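Local coordinates for hypothetical protein, conserved (Leishmania major, PDB 2B4W) that is of unknown function but has a fold consistent with a beta-propeller and belongs to a family grouped with the beta-fructosidases, at residues N91-G96 against D120-F125; G112-G117 against K133-L138; V14-L19 against V270-G275. One frame throughout, in Å; residues are numbered along the deposited sequence.

Contact 1 of 3, residues N91-G96 against D120-F125; sequences NEMIFG and DELTYF
Phe95 and Leu122 mark the nearest backbone approach of N91-G96 and D120-F125, their CA atoms 7.4 Å apart, and the axes of strands 92-96 and 121-125 cross at 60° with a closest separation of 8.1 Å. These strands are not neighbours. Strand 110-116 runs between them in a four-stranded antiparallel sheet and is hydrogen-bonded through its backbone to each, so they meet through side chains alone. Leu122 carries most of the contact by dividing its two methyls. CD1 approaches the Phe95 ring obliquely, 4.1 Å from its centroid, in an off-centre CH-pi contact; its approach is at the CB end of the ring, with Phe95 CG 3.7 Å from Leu122 CD1. CD2 instead meets the selenium of selenomethionine Met93, SE to Leu122 CD2 being 4.0 Å. Met93 extends from the strand with CG anti to its backbone N (chi1 -177°), and the chain bends only at chi3, the rotation about CG-SE that places CE. Such strongly twisted up-and-down sheets are consistent with the blades of a beta-propeller, and Tyr46 of strand 42-50 packs on both Met93 and Leu122, joining this face to the neighbouring sheet. The next residue along the strand, Ile94, serves the other face, where its CD1 comes obliquely to Phe125, 4.3 Å from Phe125 CE1. Ile167 from a loop touches both of these residues, while Arg116 makes a cation-pi contact with the Phe125 ring.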
ATOM      1  N   ASN A  91      -3.461 -12.650 -14.005  1.00 26.43           N
ATOM      2  CA  ASN A  91      -3.411 -13.916 -13.269  1.00 22.67           C
ATOM      3  C   ASN A  91      -2.100 -14.216 -12.596  1.00 14.27           C
ATOM      4  O   ASN A  91      -1.870 -15.343 -12.193  1.00 21.32           O
ATOM      5  CB  ASN A  91      -3.814 -15.056 -14.249  1.00 20.19           C
ATOM      6  CG  ASN A  91      -5.248 -14.739 -14.684  1.00 27.45           C
ATOM      7  OD1 ASN A  91      -5.527 -14.564 -15.861  1.00 44.48           O
ATOM      8  ND2 ASN A  91      -6.172 -14.633 -13.730  1.00 17.87           N
ATOM      9  N   GLU A  92      -1.266 -13.184 -12.435  1.00 21.09           N
ATOM     10  CA  GLU A  92      -0.041 -13.362 -11.671  1.00 27.88           C
ATOM     11  C   GLU A  92       0.221 -12.140 -10.785  1.00 20.17           C
ATOM     12  O   GLU A  92      -0.357 -11.062 -10.960  1.00 17.10           O
ATOM     13  CB  GLU A  92       1.156 -13.628 -12.585  1.00 28.09           C
ATOM     14  CG  GLU A  92       1.719 -12.407 -13.279  1.00 25.92           C
ATOM     15  CD  GLU A  92       3.041 -12.628 -13.985  1.00 43.77           C
ATOM     16  OE1 GLU A  92       3.714 -13.644 -13.731  1.00 41.81           O
ATOM     17  OE2 GLU A  92       3.426 -11.765 -14.813  1.00 29.75           O
HETATM   18  N   MSE A  93       1.115 -12.417  -9.856  1.00 19.04           N
HETATM   19  CA  MSE A  93       1.581 -11.440  -8.890  1.00 23.68           C
HETATM   20  C   MSE A  93       2.724 -10.619  -9.520  1.00 21.89           C
HETATM   21  O   MSE A  93       3.647 -11.187 -10.100  1.00 22.42           O
HETATM   22  CB  MSE A  93       2.034 -12.105  -7.589  1.00 19.97           C
HETATM   23  CG  MSE A  93       2.472 -11.108  -6.516  1.00 19.11           C
HETATM   24 SE   MSE A  93       3.133 -11.881  -4.880  1.00 11.28          SE
HETATM   25  CE  MSE A  93       1.360 -11.853  -4.106  1.00 21.04           C
ATOM     26  N   ILE A  94       2.621  -9.321  -9.380  1.00 17.51           N
ATOM     27  CA  ILE A  94       3.580  -8.256  -9.540  1.00 10.24           C
ATOM     28  C   ILE A  94       3.846  -7.740  -8.117  1.00 20.47           C
ATOM     29  O   ILE A  94       3.001  -7.065  -7.533  1.00 18.66           O
ATOM     30  CB  ILE A  94       3.120  -7.156 -10.466  1.00 12.52           C
ATOM     31  CG1 ILE A  94       2.819  -7.598 -11.901  1.00 17.58           C
ATOM     32  CG2 ILE A  94       4.143  -6.013 -10.514  1.00 20.73           C
ATOM     33  CD1 ILE A  94       3.773  -8.647 -12.418  1.00 23.51           C
ATOM     34  N   PHE A  95       5.000  -8.132  -7.612  1.00 15.58           N
ATOM     35  CA  PHE A  95       5.467  -7.823  -6.267  1.00 15.31           C
ATOM     36  C   PHE A  95       6.595  -6.791  -6.343  1.00 20.88           C
ATOM     37  O   PHE A  95       7.453  -6.886  -7.217  1.00 24.72           O
ATOM     38  CB  PHE A  95       5.940  -9.063  -5.557  1.00 19.14           C
ATOM     39  CG  PHE A  95       6.785  -8.866  -4.305  1.00 22.38           C
ATOM     40  CD1 PHE A  95       6.193  -8.682  -3.066  1.00 16.27           C
ATOM     41  CD2 PHE A  95       8.170  -8.886  -4.348  1.00 28.69           C
ATOM     42  CE1 PHE A  95       6.963  -8.540  -1.915  1.00 21.24           C
ATOM     43  CE2 PHE A  95       8.947  -8.751  -3.214  1.00 20.63           C
ATOM     44  CZ  PHE A  95       8.342  -8.595  -1.979  1.00 25.06           C
ATOM     45  N   GLY A  96       6.557  -5.840  -5.425  1.00 22.62           N
ATOM     46  CA  GLY A  96       7.571  -4.809  -5.390  1.00 25.84           C
ATOM     47  C   GLY A  96       7.908  -4.375  -3.990  1.00 22.39           C
ATOM     48  O   GLY A  96       7.286  -4.618  -2.953  1.00 21.16           O
ATOM     49  N   ASP A 120       5.320 -17.401  -4.124  1.00 39.49           N
ATOM     50  CA  ASP A 120       6.275 -18.434  -3.859  1.00 46.17           C
ATOM     51  C   ASP A 120       7.520 -18.400  -4.755  1.00 51.53           C
ATOM     52  O   ASP A 120       8.583 -18.879  -4.367  1.00 47.23           O
ATOM     53  CB  ASP A 120       5.608 -19.806  -4.079  1.00 34.86           C
ATOM     54  CG  ASP A 120       5.349 -20.627  -2.866  1.00 32.78           C
ATOM     55  OD1 ASP A 120       6.136 -20.720  -1.905  1.00 66.16           O
ATOM     56  OD2 ASP A 120       4.318 -21.368  -2.888  1.00 60.26           O
ATOM     57  N   GLU A 121       7.358 -17.855  -5.961  1.00 41.78           N
ATOM     58  CA  GLU A 121       8.449 -17.762  -6.923  1.00 40.42           C
ATOM     59  C   GLU A 121       8.408 -16.449  -7.703  1.00 26.94           C
ATOM     60  O   GLU A 121       7.779 -16.329  -8.757  1.00 30.52           O
ATOM     61  CB  GLU A 121       8.430 -18.932  -7.907  1.00 56.02           C
ATOM     62  CG  GLU A 121       8.888 -20.272  -7.352  1.00 73.97           C
ATOM     63  CD  GLU A 121       8.469 -21.449  -8.218  1.00 78.96           C
ATOM     64  OE1 GLU A 121       9.072 -21.669  -9.297  1.00 67.97           O
ATOM     65  OE2 GLU A 121       7.515 -22.161  -7.819  1.00 77.57           O
ATOM     66  N   LEU A 122       9.107 -15.458  -7.168  1.00 25.87           N
ATOM     67  CA  LEU A 122       9.142 -14.113  -7.710  1.00 26.42           C
ATOM     68  C   LEU A 122      10.452 -13.796  -8.396  1.00 22.18           C
ATOM     69  O   LEU A 122      11.536 -13.988  -7.862  1.00 23.92           O
ATOM     70  CB  LEU A 122       8.870 -13.105  -6.583  1.00 25.81           C
ATOM     71  CG  LEU A 122       7.475 -13.282  -5.957  1.00 20.58           C
ATOM     72  CD1 LEU A 122       7.317 -12.513  -4.664  1.00 16.06           C
ATOM     73  CD2 LEU A 122       6.401 -12.886  -6.979  1.00 25.92           C
ATOM     74  N   THR A 123      10.345 -13.321  -9.625  1.00 23.76           N
ATOM     75  CA  THR A 123      11.550 -13.125 -10.422  1.00 27.22           C
ATOM     76  C   THR A 123      11.694 -11.638 -10.732  1.00 27.80           C
ATOM     77  O   THR A 123      10.779 -11.104 -11.342  1.00 24.24           O
ATOM     78  CB  THR A 123      11.521 -13.910 -11.745  1.00 39.70           C
ATOM     79  OG1 THR A 123      11.443 -15.320 -11.499  1.00 34.15           O
ATOM     80  CG2 THR A 123      12.815 -13.683 -12.528  1.00 51.71           C
ATOM     81  N   TYR A 124      12.797 -11.032 -10.303  1.00 32.25           N
ATOM     82  CA  TYR A 124      13.031  -9.630 -10.611  1.00 31.17           C
ATOM     83  C   TYR A 124      12.824  -9.367 -12.091  1.00 29.35           C
ATOM     84  O   TYR A 124      13.268 -10.142 -12.943  1.00 29.47           O
ATOM     85  CB  TYR A 124      14.461  -9.235 -10.171  1.00 39.38           C
ATOM     86  CG  TYR A 124      14.812  -7.838 -10.641  1.00 31.20           C
ATOM     87  CD1 TYR A 124      14.372  -6.742  -9.915  1.00 25.49           C
ATOM     88  CD2 TYR A 124      15.569  -7.599 -11.781  1.00 37.70           C
ATOM     89  CE1 TYR A 124      14.679  -5.455 -10.319  1.00 33.79           C
ATOM     90  CE2 TYR A 124      15.871  -6.319 -12.200  1.00 36.64           C
ATOM     91  CZ  TYR A 124      15.424  -5.247 -11.460  1.00 37.68           C
ATOM     92  OH  TYR A 124      15.726  -3.977 -11.876  1.00 40.61           O
ATOM     93  N   PHE A 125      12.170  -8.272 -12.485  1.00 24.31           N
ATOM     94  CA  PHE A 125      12.187  -8.009 -13.928  1.00 25.07           C
ATOM     95  C   PHE A 125      12.425  -6.532 -14.223  1.00 24.68           C
ATOM     96  O   PHE A 125      12.832  -6.200 -15.345  1.00 45.59           O
ATOM     97  CB  PHE A 125      10.938  -8.537 -14.649  1.00 25.70           C
ATOM     98  CG  PHE A 125       9.650  -7.771 -14.407  1.00 30.10           C
ATOM     99  CD1 PHE A 125       8.966  -7.936 -13.215  1.00 31.05           C
ATOM    100  CD2 PHE A 125       9.104  -6.896 -15.327  1.00 25.73           C
ATOM    101  CE1 PHE A 125       7.796  -7.245 -12.966  1.00 23.01           C
ATOM    102  CE2 PHE A 125       7.930  -6.201 -15.103  1.00 25.54           C
ATOM    103  CZ  PHE A 125       7.274  -6.373 -13.896  1.00 29.03           C
TER

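Contact 2 of 3, residues G112-G117 against K133-L138; sequences GYFYRG and KDIRVL
A buried apolar contact between two consecutive sheets joins Phe114, on the third strand of one, to Ile135 and Val137, where the chain enters strand 136-139 at the margin of the next. The Phe114 ring presents its far end. Ile135 CG2 sits at the ring edge, near its plane, 3.9 Å from Phe114 CZ, and Val137 CG1 approaches more obliquely, 4.3 Å from Phe114 CE2. Ile135 meets two residues of the strand because it branches: CG2, anti to the backbone N, turns to the ring, whereas CD1 at the tip of the other branch lies 4.5 Å from Gly112 CA, against a backbone bare of any side chain. Four-stranded antiparallel sheets following one another in this way are consistent with successive propeller blades, the link from 121-127 to 136-139 being the passage from the last strand of one to the first of the next. Arg136 turns away from the contact and folds back on its own backbone, its NH1 donating to Ile135 O at 2.9 Å with a nearly straight bond (166°). The donor stands above the carbonyl plane, yet the oxygen lies in the guanidinium plane. Arg136 NE binds Asn193 O, and Tyr85 adds a cation-pi contact.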
ATOM      1  N   GLY A 112      12.356   1.588  -6.652  1.00 27.37           N
ATOM      2  CA  GLY A 112      11.236   0.648  -6.647  1.00 28.56           C
ATOM      3  C   GLY A 112      11.635  -0.546  -7.525  1.00 27.30           C
ATOM      4  O   GLY A 112      11.806  -0.331  -8.727  1.00 34.53           O
ATOM      5  N   TYR A 113      11.786  -1.724  -6.950  1.00 29.13           N
ATOM      6  CA  TYR A 113      12.091  -2.992  -7.579  1.00 31.26           C
ATOM      7  C   TYR A 113      10.828  -3.838  -7.798  1.00 41.59           C
ATOM      8  O   TYR A 113      10.011  -3.924  -6.874  1.00 32.89           O
ATOM      9  CB  TYR A 113      13.043  -3.840  -6.738  1.00 30.23           C
ATOM     10  CG  TYR A 113      14.521  -3.693  -6.939  1.00 31.79           C
ATOM     11  CD1 TYR A 113      15.106  -2.545  -7.458  1.00 32.71           C
ATOM     12  CD2 TYR A 113      15.346  -4.759  -6.579  1.00 43.26           C
ATOM     13  CE1 TYR A 113      16.478  -2.468  -7.617  1.00 40.41           C
ATOM     14  CE2 TYR A 113      16.716  -4.686  -6.735  1.00 45.40           C
ATOM     15  CZ  TYR A 113      17.270  -3.535  -7.256  1.00 47.21           C
ATOM     16  OH  TYR A 113      18.638  -3.484  -7.399  1.00 47.70           O
ATOM     17  N   PHE A 114      10.716  -4.441  -8.976  1.00 31.49           N
ATOM     18  CA  PHE A 114       9.544  -5.202  -9.397  1.00 25.43           C
ATOM     19  C   PHE A 114       9.950  -6.619  -9.803  1.00 28.55           C
ATOM     20  O   PHE A 114      10.946  -6.806 -10.499  1.00 26.40           O
ATOM     21  CB  PHE A 114       8.801  -4.554 -10.571  1.00 23.06           C
ATOM     22  CG  PHE A 114       8.008  -3.312 -10.201  1.00 35.15           C
ATOM     23  CD1 PHE A 114       8.624  -2.074 -10.135  1.00 30.73           C
ATOM     24  CD2 PHE A 114       6.652  -3.428  -9.933  1.00 37.75           C
ATOM     25  CE1 PHE A 114       7.888  -0.956  -9.797  1.00 31.52           C
ATOM     26  CE2 PHE A 114       5.913  -2.308  -9.609  1.00 31.10           C
ATOM     27  CZ  PHE A 114       6.536  -1.086  -9.527  1.00 16.13           C
ATOM     28  N   TYR A 115       9.157  -7.564  -9.356  1.00 19.61           N
ATOM     29  CA  TYR A 115       9.276  -8.998  -9.478  1.00 24.06           C
ATOM     30  C   TYR A 115       7.938  -9.542  -9.978  1.00 28.06           C
ATOM     31  O   TYR A 115       6.888  -8.973  -9.660  1.00 23.29           O
ATOM     32  CB  TYR A 115       9.591  -9.719  -8.168  1.00 19.79           C
ATOM     33  CG  TYR A 115      10.773  -9.182  -7.411  1.00 21.56           C
ATOM     34  CD1 TYR A 115      10.693  -7.931  -6.819  1.00 23.89           C
ATOM     35  CD2 TYR A 115      11.949  -9.910  -7.292  1.00 32.78           C
ATOM     36  CE1 TYR A 115      11.758  -7.410  -6.122  1.00 33.01           C
ATOM     37  CE2 TYR A 115      13.034  -9.395  -6.593  1.00 32.81           C
ATOM     38  CZ  TYR A 115      12.919  -8.145  -6.014  1.00 41.85           C
ATOM     39  OH  TYR A 115      13.957  -7.584  -5.304  1.00 53.32           O
ATOM     40  N   ARG A 116       8.014 -10.626 -10.725  1.00 27.73           N
ATOM     41  CA  ARG A 116       6.770 -11.236 -11.213  1.00 21.17           C
ATOM     42  C   ARG A 116       6.806 -12.733 -10.948  1.00 26.28           C
ATOM     43  O   ARG A 116       7.866 -13.349 -10.789  1.00 20.68           O
ATOM     44  CB  ARG A 116       6.546 -10.951 -12.694  1.00 25.55           C
ATOM     45  CG  ARG A 116       7.641 -11.490 -13.603  1.00 30.18           C
ATOM     46  CD  ARG A 116       7.540 -10.849 -14.989  1.00 28.60           C
ATOM     47  NE  ARG A 116       6.446 -11.461 -15.742  1.00 34.65           N
ATOM     48  CZ  ARG A 116       5.826 -10.939 -16.792  1.00 47.89           C
ATOM     49  NH1 ARG A 116       6.174  -9.754 -17.275  1.00 42.43           N
ATOM     50  NH2 ARG A 116       4.839 -11.624 -17.366  1.00 46.48           N
ATOM     51  N   GLY A 117       5.618 -13.321 -10.877  1.00 25.63           N
ATOM     52  CA  GLY A 117       5.547 -14.752 -10.689  1.00 24.29           C
ATOM     53  C   GLY A 117       4.367 -15.198  -9.847  1.00 27.23           C
ATOM     54  O   GLY A 117       3.247 -14.707  -9.967  1.00 27.35           O
ATOM     55  N   LYS A 133      10.306   6.263  -4.878  1.00 36.32           N
ATOM     56  CA  LYS A 133       9.617   5.072  -4.357  1.00 30.78           C
ATOM     57  C   LYS A 133       8.118   5.285  -4.483  1.00 20.81           C
ATOM     58  O   LYS A 133       7.637   6.171  -5.201  1.00 23.54           O
ATOM     59  CB  LYS A 133      10.067   4.739  -2.951  1.00 22.95           C
ATOM     60  CG  LYS A 133       9.882   5.735  -1.826  1.00 30.90           C
ATOM     61  CD  LYS A 133      10.703   5.237  -0.636  1.00 40.22           C
ATOM     62  CE  LYS A 133      10.700   6.197   0.536  1.00 52.54           C
ATOM     63  NZ  LYS A 133      11.131   5.525   1.800  1.00 46.10           N
ATOM     64  N   ASP A 134       7.312   4.475  -3.818  1.00 23.83           N
ATOM     65  CA  ASP A 134       5.869   4.700  -3.874  1.00 29.43           C
ATOM     66  C   ASP A 134       5.284   4.651  -5.273  1.00 18.44           C
ATOM     67  O   ASP A 134       4.291   5.327  -5.551  1.00 24.37           O
ATOM     68  CB  ASP A 134       5.570   6.045  -3.180  1.00 28.08           C
ATOM     69  CG  ASP A 134       6.037   6.025  -1.741  1.00 24.40           C
ATOM     70  OD1 ASP A 134       6.188   4.925  -1.182  1.00 30.73           O
ATOM     71  OD2 ASP A 134       6.271   7.079  -1.116  1.00 34.54           O
ATOM     72  N   ILE A 135       5.833   3.837  -6.155  1.00 24.44           N
ATOM     73  CA  ILE A 135       5.367   3.477  -7.484  1.00 20.20           C
ATOM     74  C   ILE A 135       4.461   2.239  -7.416  1.00 18.87           C
ATOM     75  O   ILE A 135       4.860   1.256  -6.779  1.00 29.57           O
ATOM     76  CB  ILE A 135       6.507   3.164  -8.475  1.00 29.24           C
ATOM     77  CG1 ILE A 135       7.544   4.279  -8.631  1.00 29.53           C
ATOM     78  CG2 ILE A 135       5.900   2.754  -9.830  1.00 20.17           C
ATOM     79  CD1 ILE A 135       8.990   3.857  -8.816  1.00 22.09           C
ATOM     80  N   ARG A 136       3.290   2.326  -8.037  1.00 19.62           N
ATOM     81  CA  ARG A 136       2.225   1.343  -7.984  1.00 19.24           C
ATOM     82  C   ARG A 136       1.548   1.115  -9.331  1.00 22.03           C
ATOM     83  O   ARG A 136       1.460   1.971 -10.209  1.00 27.69           O
ATOM     84  CB  ARG A 136       1.096   1.737  -7.023  1.00 17.19           C
ATOM     85  CG  ARG A 136       1.454   1.877  -5.566  1.00 21.11           C
ATOM     86  CD  ARG A 136       2.214   0.658  -5.075  1.00 21.83           C
ATOM     87  NE  ARG A 136       2.564   0.708  -3.659  1.00 20.68           N
ATOM     88  CZ  ARG A 136       3.721   1.087  -3.142  1.00 22.11           C
ATOM     89  NH1 ARG A 136       4.748   1.491  -3.881  1.00 20.43           N
ATOM     90  NH2 ARG A 136       3.891   1.073  -1.830  1.00 23.99           N
ATOM     91  N   VAL A 137       1.023  -0.114  -9.471  1.00 18.76           N
ATOM     92  CA  VAL A 137       0.347  -0.449 -10.718  1.00 12.40           C
ATOM     93  C   VAL A 137      -0.957  -1.184 -10.454  1.00 15.69           C
ATOM     94  O   VAL A 137      -1.161  -1.661  -9.340  1.00 19.87           O
ATOM     95  CB  VAL A 137       1.202  -1.370 -11.610  1.00 24.46           C
ATOM     96  CG1 VAL A 137       2.588  -0.775 -11.822  1.00 20.09           C
ATOM     97  CG2 VAL A 137       1.342  -2.776 -11.016  1.00 26.66           C
ATOM     98  N   LEU A 138      -1.720  -1.268 -11.529  1.00 17.04           N
ATOM     99  CA  LEU A 138      -2.873  -2.128 -11.654  1.00 18.62           C
ATOM    100  C   LEU A 138      -3.233  -2.378 -13.126  1.00 22.75           C
ATOM    101  O   LEU A 138      -2.852  -1.679 -14.044  1.00 22.07           O
ATOM    102  CB  LEU A 138      -4.114  -1.603 -10.952  1.00 20.51           C
ATOM    103  CG  LEU A 138      -4.977  -0.422 -11.339  1.00 30.48           C
ATOM    104  CD1 LEU A 138      -5.838  -0.470 -12.572  1.00 51.41           C
ATOM    105  CD2 LEU A 138      -6.018  -0.262 -10.200  1.00 53.32           C
TER

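Contact 3 of 3, residues V14-L19 against V270-G275; sequences VYESVL and VMRSDG
A surface salt-bridge network of Glu16, Arg272 and Asp274 ties the N-terminal strand 16-23 to the turn that follows strand 264-271. Glu16 and Arg272 reach for each other from opposite directions, Glu16 extended beyond CG. Their charged ends do not mate flat: the carboxylate and guanidinium planes stand 85° apart, and Glu16 OE2 approaches Arg272 NH2 obliquely at 3.5 Å, a salt bridge without a hydrogen bond. The stronger partner of Glu16 is Arg290, which forms a salt bridge with OE1. A water repairs part of the join, donating to Glu16 OE1 at 2.8 Å and accepting from Arg272 NH1 at 3.0 Å. Strand 16-23 pairs antiparallel with 287-293, two strands on from 264-271, so an early strand joins late ones (264-271, 277-283, 287-293), consistent with the "velcro" closure of beta-propellers. Asp274 grips the arginine more firmly. Its OD2 accepts from Arg272 NH2 at 2.9 Å on the syn side, almost straight (172°) and in the guanidinium plane, while Arg272 NE makes weak bonds to both carboxylate oxygens. The bend at chi3 (56°) turns the guanidinium toward Asp274, held close by a type I turn whose Gly275 N bonds to Arg272 O at 3.1 Å. Arg272 NH1 also pairs with Asp278. With Glu16 OE2 and Asp274 OD2 5.7 Å apart, the arginine lying between the two carboxylates would probably ease their mutual repulsion.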
ATOM      1  N   VAL A  14     -15.502   4.112  12.671  1.00 20.59           N
ATOM      2  CA  VAL A  14     -14.721   2.910  12.807  1.00 26.51           C
ATOM      3  C   VAL A  14     -15.515   1.835  13.543  1.00 27.44           C
ATOM      4  O   VAL A  14     -15.983   2.124  14.633  1.00 20.70           O
ATOM      5  CB  VAL A  14     -13.424   3.158  13.607  1.00 29.77           C
ATOM      6  CG1 VAL A  14     -12.475   1.967  13.535  1.00 30.90           C
ATOM      7  CG2 VAL A  14     -12.754   4.422  13.107  1.00 18.89           C
ATOM      8  N   TYR A  15     -15.617   0.653  12.954  1.00 22.69           N
ATOM      9  CA  TYR A  15     -16.454  -0.406  13.484  1.00 21.61           C
ATOM     10  C   TYR A  15     -15.680  -1.452  14.248  1.00 18.24           C
ATOM     11  O   TYR A  15     -16.237  -2.210  15.031  1.00 20.39           O
ATOM     12  CB  TYR A  15     -17.175  -1.104  12.332  1.00 24.49           C
ATOM     13  CG  TYR A  15     -18.068  -0.188  11.548  1.00 25.72           C
ATOM     14  CD1 TYR A  15     -17.526   0.647  10.580  1.00 24.11           C
ATOM     15  CD2 TYR A  15     -19.435  -0.151  11.770  1.00 22.69           C
ATOM     16  CE1 TYR A  15     -18.338   1.492   9.864  1.00 22.23           C
ATOM     17  CE2 TYR A  15     -20.252   0.696  11.043  1.00 18.55           C
ATOM     18  CZ  TYR A  15     -19.699   1.519  10.079  1.00 26.06           C
ATOM     19  OH  TYR A  15     -20.484   2.382   9.337  1.00 24.29           O
ATOM     20  N   GLU A  16     -14.386  -1.526  13.979  1.00 27.98           N
ATOM     21  CA  GLU A  16     -13.470  -2.489  14.570  1.00 21.19           C
ATOM     22  C   GLU A  16     -12.066  -1.874  14.454  1.00 26.30           C
ATOM     23  O   GLU A  16     -11.835  -1.147  13.486  1.00 25.75           O
ATOM     24  CB  GLU A  16     -13.433  -3.865  13.919  1.00 24.43           C
ATOM     25  CG  GLU A  16     -14.725  -4.507  13.492  1.00 23.05           C
ATOM     26  CD  GLU A  16     -14.636  -5.872  12.865  1.00 21.58           C
ATOM     27  OE1 GLU A  16     -13.546  -6.491  12.838  1.00 26.50           O
ATOM     28  OE2 GLU A  16     -15.699  -6.313  12.391  1.00 22.74           O
ATOM     29  N   SER A  17     -11.207  -2.181  15.404  1.00 25.30           N
ATOM     30  CA  SER A  17      -9.871  -1.585  15.505  1.00 26.46           C
ATOM     31  C   SER A  17      -8.953  -2.524  16.270  1.00 22.80           C
ATOM     32  O   SER A  17      -9.152  -2.831  17.449  1.00 21.20           O
ATOM     33  CB  SER A  17      -9.988  -0.202  16.140  1.00 27.84           C
ATOM     34  OG  SER A  17      -8.745   0.414  16.355  1.00 28.54           O
ATOM     35  N   VAL A  18      -7.943  -3.029  15.558  1.00 16.25           N
ATOM     36  CA  VAL A  18      -7.023  -4.009  16.100  1.00 14.53           C
ATOM     37  C   VAL A  18      -5.609  -3.730  15.565  1.00 19.27           C
ATOM     38  O   VAL A  18      -5.474  -2.984  14.586  1.00 18.65           O
ATOM     39  CB  VAL A  18      -7.341  -5.472  15.746  1.00 29.95           C
ATOM     40  CG1 VAL A  18      -8.740  -5.899  16.184  1.00 33.50           C
ATOM     41  CG2 VAL A  18      -7.176  -5.688  14.242  1.00 41.18           C
ATOM     42  N   LEU A  19      -4.666  -4.377  16.253  1.00 20.12           N
ATOM     43  CA  LEU A  19      -3.285  -4.439  15.772  1.00 29.27           C
ATOM     44  C   LEU A  19      -3.003  -5.893  15.412  1.00 33.84           C
ATOM     45  O   LEU A  19      -3.398  -6.797  16.153  1.00 22.58           O
ATOM     46  CB  LEU A  19      -2.283  -3.900  16.784  1.00 21.26           C
ATOM     47  CG  LEU A  19      -2.340  -2.381  17.016  1.00 24.11           C
ATOM     48  CD1 LEU A  19      -1.348  -1.992  18.106  1.00 30.21           C
ATOM     49  CD2 LEU A  19      -2.096  -1.600  15.733  1.00 25.20           C
ATOM     50  N   VAL A 270      -9.456  -4.607   2.083  1.00 19.26           N
ATOM     51  CA  VAL A 270     -10.020  -5.903   1.716  1.00 20.58           C
ATOM     52  C   VAL A 270     -11.547  -5.806   1.764  1.00 29.37           C
ATOM     53  O   VAL A 270     -12.089  -5.390   2.786  1.00 18.49           O
ATOM     54  CB  VAL A 270      -9.533  -7.019   2.646  1.00 19.87           C
ATOM     55  CG1 VAL A 270     -10.216  -8.338   2.334  1.00 12.00           C
ATOM     56  CG2 VAL A 270      -8.016  -7.204   2.558  1.00 25.81           C
HETATM   57  N   MSE A 271     -12.231  -6.176   0.695  1.00 16.53           N
HETATM   58  CA  MSE A 271     -13.689  -6.189   0.651  1.00 18.65           C
HETATM   59  C   MSE A 271     -14.271  -7.208   1.613  1.00 17.26           C
HETATM   60  O   MSE A 271     -13.897  -8.377   1.680  1.00 22.22           O
HETATM   61  CB  MSE A 271     -14.134  -6.480  -0.777  1.00 25.98           C
HETATM   62  CG  MSE A 271     -15.358  -5.817  -1.342  1.00 38.50           C
HETATM   63 SE   MSE A 271     -15.519  -3.927  -0.978  1.00 21.28          SE
HETATM   64  CE  MSE A 271     -17.156  -4.266  -0.021  1.00 23.20           C
ATOM     65  N   ARG A 272     -15.253  -6.789   2.407  1.00 21.52           N
ATOM     66  CA  ARG A 272     -15.885  -7.725   3.333  1.00 27.54           C
ATOM     67  C   ARG A 272     -17.258  -8.134   2.807  1.00 30.02           C
ATOM     68  O   ARG A 272     -17.799  -7.399   1.982  1.00 22.28           O
ATOM     69  CB  ARG A 272     -16.070  -7.091   4.711  1.00 24.68           C
ATOM     70  CG  ARG A 272     -14.759  -6.731   5.401  1.00 25.97           C
ATOM     71  CD  ARG A 272     -15.012  -5.789   6.572  1.00 32.24           C
ATOM     72  NE  ARG A 272     -15.966  -6.367   7.502  1.00 32.26           N
ATOM     73  CZ  ARG A 272     -15.762  -7.004   8.637  1.00 26.18           C
ATOM     74  NH1 ARG A 272     -14.557  -7.211   9.137  1.00 25.26           N
ATOM     75  NH2 ARG A 272     -16.834  -7.440   9.298  1.00 28.48           N
ATOM     76  N   SER A 273     -17.806  -9.248   3.289  1.00 27.73           N
ATOM     77  CA  SER A 273     -19.077  -9.710   2.702  1.00 47.30           C
ATOM     78  C   SER A 273     -20.243  -8.877   3.223  1.00 42.80           C
ATOM     79  O   SER A 273     -21.270  -8.754   2.540  1.00 40.29           O
ATOM     80  CB  SER A 273     -19.367 -11.194   2.886  1.00 54.86           C
ATOM     81  OG  SER A 273     -18.915 -11.847   4.046  1.00 80.88           O
ATOM     82  N   ASP A 274     -20.087  -8.273   4.398  1.00 32.20           N
ATOM     83  CA  ASP A 274     -21.146  -7.397   4.916  1.00 18.78           C
ATOM     84  C   ASP A 274     -21.128  -6.051   4.238  1.00 26.60           C
ATOM     85  O   ASP A 274     -21.898  -5.139   4.550  1.00 31.08           O
ATOM     86  CB  ASP A 274     -20.986  -7.268   6.424  1.00 38.00           C
ATOM     87  CG  ASP A 274     -19.704  -6.594   6.873  1.00 47.88           C
ATOM     88  OD1 ASP A 274     -19.034  -5.888   6.090  1.00 43.45           O
ATOM     89  OD2 ASP A 274     -19.370  -6.789   8.062  1.00 41.07           O
ATOM     90  N   GLY A 275     -20.229  -5.887   3.255  1.00 29.90           N
ATOM     91  CA  GLY A 275     -20.227  -4.651   2.495  1.00 19.37           C
ATOM     92  C   GLY A 275     -19.280  -3.582   2.976  1.00 28.33           C
ATOM     93  O   GLY A 275     -19.066  -2.570   2.299  1.00 42.77           O
TER
HETATM   94  O   HOH W   1     -13.559  -8.913  11.411  1.00 24.78           O

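From the N terminus the chain first lays down 14-19, whose partner 270-275 arrives only near the end, so contact 3 closes a loop around almost the whole fold. Contacts 1 and 2 are nested inside it and cross each other: 91-96, then 112-117, then 120-125 and 133-138. Both reach the same sheet, with 112-117 set between the strands of contact 1 and bonded to 120-125 through Thr123 N to Arg116 O (2.7 Å) and Phe125 N to Phe114 O (2.8 Å). Contact 1 works within that sheet, contact 2 ties it to the following one, and contact 3, its centre about 26 Å from that of contact 2, ties the first strand to the turn after strand 264-271.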